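Local coordinates for malonyl-CoA decarboxylase (Rhodopseudomonas palustris, PDB 4KSA), which probably catalyses the decarboxylation of malonyl-CoA to acetyl-CoA and has a helical N-terminal domain joined to an acetyltransferase-like C-terminal domain, at residues M139-L144 with T271-A276. Numbering follows the deposited sequence.
Sequences MREAVL and TQQGLA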
HETATM    1  N   MSE A 139      10.898  30.578   1.262  1.00 38.36           N
HETATM    2  CA  MSE A 139      10.961  31.939   0.735  1.00 40.62           C
HETATM    3  C   MSE A 139       9.877  32.812   1.374  1.00 37.95           C
HETATM    4  O   MSE A 139      10.095  33.977   1.676  1.00 34.56           O
HETATM    5  CB  MSE A 139      10.791  31.912  -0.788  1.00 48.21           C
HETATM    6  CG  MSE A 139      10.923  33.286  -1.479  1.00 57.21           C
HETATM    7 SE   MSE A 139      11.018  33.155  -3.427  1.00 67.53          SE
HETATM    8  CE  MSE A 139       9.378  34.020  -3.902  1.00 62.38           C
ATOM      9  N   ARG A 140       8.706  32.240   1.591  1.00 36.70           N
ATOM     10  CA  ARG A 140       7.640  32.992   2.201  1.00 37.79           C
ATOM     11  C   ARG A 140       8.025  33.287   3.650  1.00 37.20           C
ATOM     12  O   ARG A 140       7.683  34.325   4.204  1.00 38.08           O
ATOM     13  CB  ARG A 140       6.335  32.198   2.133  1.00 39.96           C
ATOM     14  CG  ARG A 140       5.105  33.062   2.337  1.00 42.58           C
ATOM     15  CD  ARG A 140       4.085  32.399   3.247  1.00 42.14           C
ATOM     16  NE  ARG A 140       3.148  33.405   3.720  1.00 41.94           N
ATOM     17  CZ  ARG A 140       2.270  33.227   4.694  1.00 42.43           C
ATOM     18  NH1 ARG A 140       1.473  34.227   5.041  1.00 45.15           N
ATOM     19  NH2 ARG A 140       2.189  32.065   5.319  1.00 41.95           N
ATOM     20  N   GLU A 141       8.744  32.363   4.265  1.00 38.56           N
ATOM     21  CA  GLU A 141       9.190  32.559   5.644  1.00 40.19           C
ATOM     22  C   GLU A 141      10.066  33.823   5.703  1.00 39.59           C
ATOM     23  O   GLU A 141       9.967  34.616   6.638  1.00 36.51           O
ATOM     24  CB  GLU A 141       9.989  31.343   6.108  1.00 40.45           C
ATOM     25  CG  GLU A 141      10.511  31.428   7.518  1.00 43.70           C
ATOM     26  CD  GLU A 141      11.344  30.206   7.903  1.00 50.09           C
ATOM     27  OE1 GLU A 141      11.978  30.243   8.979  1.00 51.84           O
ATOM     28  OE2 GLU A 141      11.363  29.202   7.140  1.00 51.11           O
ATOM     29  N   ALA A 142      10.906  33.994   4.679  1.00 38.99           N
ATOM     30  CA  ALA A 142      11.797  35.138   4.556  1.00 39.27           C
ATOM     31  C   ALA A 142      11.023  36.441   4.421  1.00 40.34           C
ATOM     32  O   ALA A 142      11.309  37.409   5.119  1.00 40.04           O
ATOM     33  CB  ALA A 142      12.703  34.962   3.357  1.00 38.73           C
ATOM     34  N   VAL A 143      10.042  36.481   3.528  1.00 40.82           N
ATOM     35  CA  VAL A 143       9.301  37.719   3.394  1.00 41.94           C
ATOM     36  C   VAL A 143       8.544  37.985   4.699  1.00 43.39           C
ATOM     37  O   VAL A 143       8.383  39.133   5.094  1.00 44.83           O
ATOM     38  CB  VAL A 143       8.349  37.716   2.151  1.00 40.02           C
ATOM     39  CG1 VAL A 143       8.441  36.402   1.434  1.00 40.19           C
ATOM     40  CG2 VAL A 143       6.921  38.031   2.562  1.00 38.58           C
ATOM     41  N   LEU A 144       8.098  36.934   5.384  1.00 42.45           N
ATOM     42  CA  LEU A 144       7.387  37.148   6.641  1.00 40.75           C
ATOM     43  C   LEU A 144       8.322  37.768   7.659  1.00 40.51           C
ATOM     44  O   LEU A 144       7.919  38.630   8.437  1.00 41.65           O
ATOM     45  CB  LEU A 144       6.818  35.837   7.202  1.00 37.44           C
ATOM     46  CG  LEU A 144       5.452  35.485   6.608  1.00 38.87           C
ATOM     47  CD1 LEU A 144       4.996  34.087   6.995  1.00 37.67           C
ATOM     48  CD2 LEU A 144       4.469  36.516   7.081  1.00 36.58           C
ATOM     49  N   THR A 271       4.633  23.476  12.334  1.00 38.48           N
ATOM     50  CA  THR A 271       6.067  23.355  12.091  1.00 36.31           C
ATOM     51  C   THR A 271       6.733  24.168  11.018  1.00 35.40           C
ATOM     52  O   THR A 271       7.950  24.301  11.020  1.00 37.08           O
ATOM     53  CB  THR A 271       6.461  21.897  11.840  1.00 34.87           C
ATOM     54  OG1 THR A 271       6.120  21.532  10.494  1.00 32.58           O
ATOM     55  CG2 THR A 271       5.728  20.988  12.821  1.00 33.60           C
ATOM     56  N   GLN A 272       5.958  24.708  10.099  1.00 36.17           N
ATOM     57  CA  GLN A 272       6.542  25.480   9.017  1.00 37.49           C
ATOM     58  C   GLN A 272       6.243  26.963   9.123  1.00 38.23           C
ATOM     59  O   GLN A 272       5.130  27.402   8.833  1.00 39.18           O
ATOM     60  CB  GLN A 272       6.036  24.957   7.663  1.00 39.08           C
ATOM     61  CG  GLN A 272       6.158  23.455   7.477  1.00 39.20           C
ATOM     62  CD  GLN A 272       7.578  22.966   7.647  1.00 39.50           C
ATOM     63  OE1 GLN A 272       7.866  22.160   8.528  1.00 38.56           O
ATOM     64  NE2 GLN A 272       8.476  23.453   6.805  1.00 39.35           N
ATOM     65  N   GLN A 273       7.249  27.728   9.537  1.00 41.07           N
ATOM     66  CA  GLN A 273       7.145  29.179   9.652  1.00 42.34           C
ATOM     67  C   GLN A 273       6.450  29.799   8.433  1.00 42.29           C
ATOM     68  O   GLN A 273       5.567  30.649   8.588  1.00 41.33           O
ATOM     69  CB  GLN A 273       8.541  29.775   9.806  1.00 47.19           C
ATOM     70  CG  GLN A 273       8.991  29.848  11.244  1.00 56.61           C
ATOM     71  CD  GLN A 273       8.062  30.723  12.082  1.00 62.63           C
ATOM     72  OE1 GLN A 273       8.049  30.640  13.317  1.00 64.65           O
ATOM     73  NE2 GLN A 273       7.280  31.577  11.407  1.00 65.58           N
ATOM     74  N   GLY A 274       6.848  29.356   7.233  1.00 39.88           N
ATOM     75  CA  GLY A 274       6.274  29.851   5.997  1.00 36.60           C
ATOM     76  C   GLY A 274       4.823  29.467   5.753  1.00 37.91           C
ATOM     77  O   GLY A 274       4.234  29.866   4.741  1.00 36.37           O
ATOM     78  N   LEU A 275       4.241  28.683   6.657  1.00 37.30           N
ATOM     79  CA  LEU A 275       2.852  28.285   6.491  1.00 38.75           C
ATOM     80  C   LEU A 275       1.962  29.052   7.441  1.00 40.10           C
ATOM     81  O   LEU A 275       0.744  28.918   7.406  1.00 40.71           O
ATOM     82  CB  LEU A 275       2.677  26.784   6.700  1.00 37.64           C
ATOM     83  CG  LEU A 275       3.299  25.945   5.575  1.00 40.61           C
ATOM     84  CD1 LEU A 275       3.082  24.458   5.855  1.00 35.82           C
ATOM     85  CD2 LEU A 275       2.700  26.370   4.221  1.00 37.48           C
ATOM     86  N   ALA A 276       2.576  29.877   8.281  1.00 41.62           N
ATOM     87  CA  ALA A 276       1.822  30.694   9.224  1.00 41.99           C
ATOM     88  C   ALA A 276       0.669  31.401   8.524  1.00 43.23           C
ATOM     89  O   ALA A 276       0.838  31.991   7.455  1.00 43.33           O
ATOM     90  CB  ALA A 276       2.729  31.716   9.864  1.00 39.48           C
TER
HETATM   91  O   HOH W   1       9.062  28.080   6.657  1.00 21.23           O
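Where the helical N-terminal domain of malonyl-CoA decarboxylase meets its acetyltransferase-like C-terminal domain, R140 is a worked example of an arginine that grips the backbone of a short 3-10 turn, at G274 and A276. R140 NH2 donates to two carbonyls at once. The bond from R140 NH2 to A276 O is 2.5 Å long, with an N-H...O angle of 161°. The bond to G274 O, 3.1 Å from R140 NH2, is straighter, yet the donor stands well above the plane of the G274 carbonyl. Both oxygens sit at the edge of the guanidinium, near its plane, which fixes the rotation of the group. The R140 side chain gets there with CG anti to the backbone N (chi1 -162°) and a bend at chi2.

The turn, 273-275, follows strand 262-270 of the central mixed sheet, whereas R140 belongs to helix 132-146. A salt bridge from R140 NE to D157 extends the grip to helix 154-167, which also carries H162, seen to bind magnesium in this protein though no ion is bound to it in this chain; the R140 and H162 side chains are about 10 Å apart.

E141, one residue further along the helix, reaches out fully extended and crosses Q273 at about a right angle, with E141 CD 3.4 Å from Q273 CB. E141 OE2 accepts a hydrogen bond from a water, 2.6 Å away, that itself accepts one from G274 N, so the amide at the turn is satisfied through solvent. L144 CD1 lies over one face of the R140 guanidinium, 3.6 Å above its plane, and packs loosely on A276 CB.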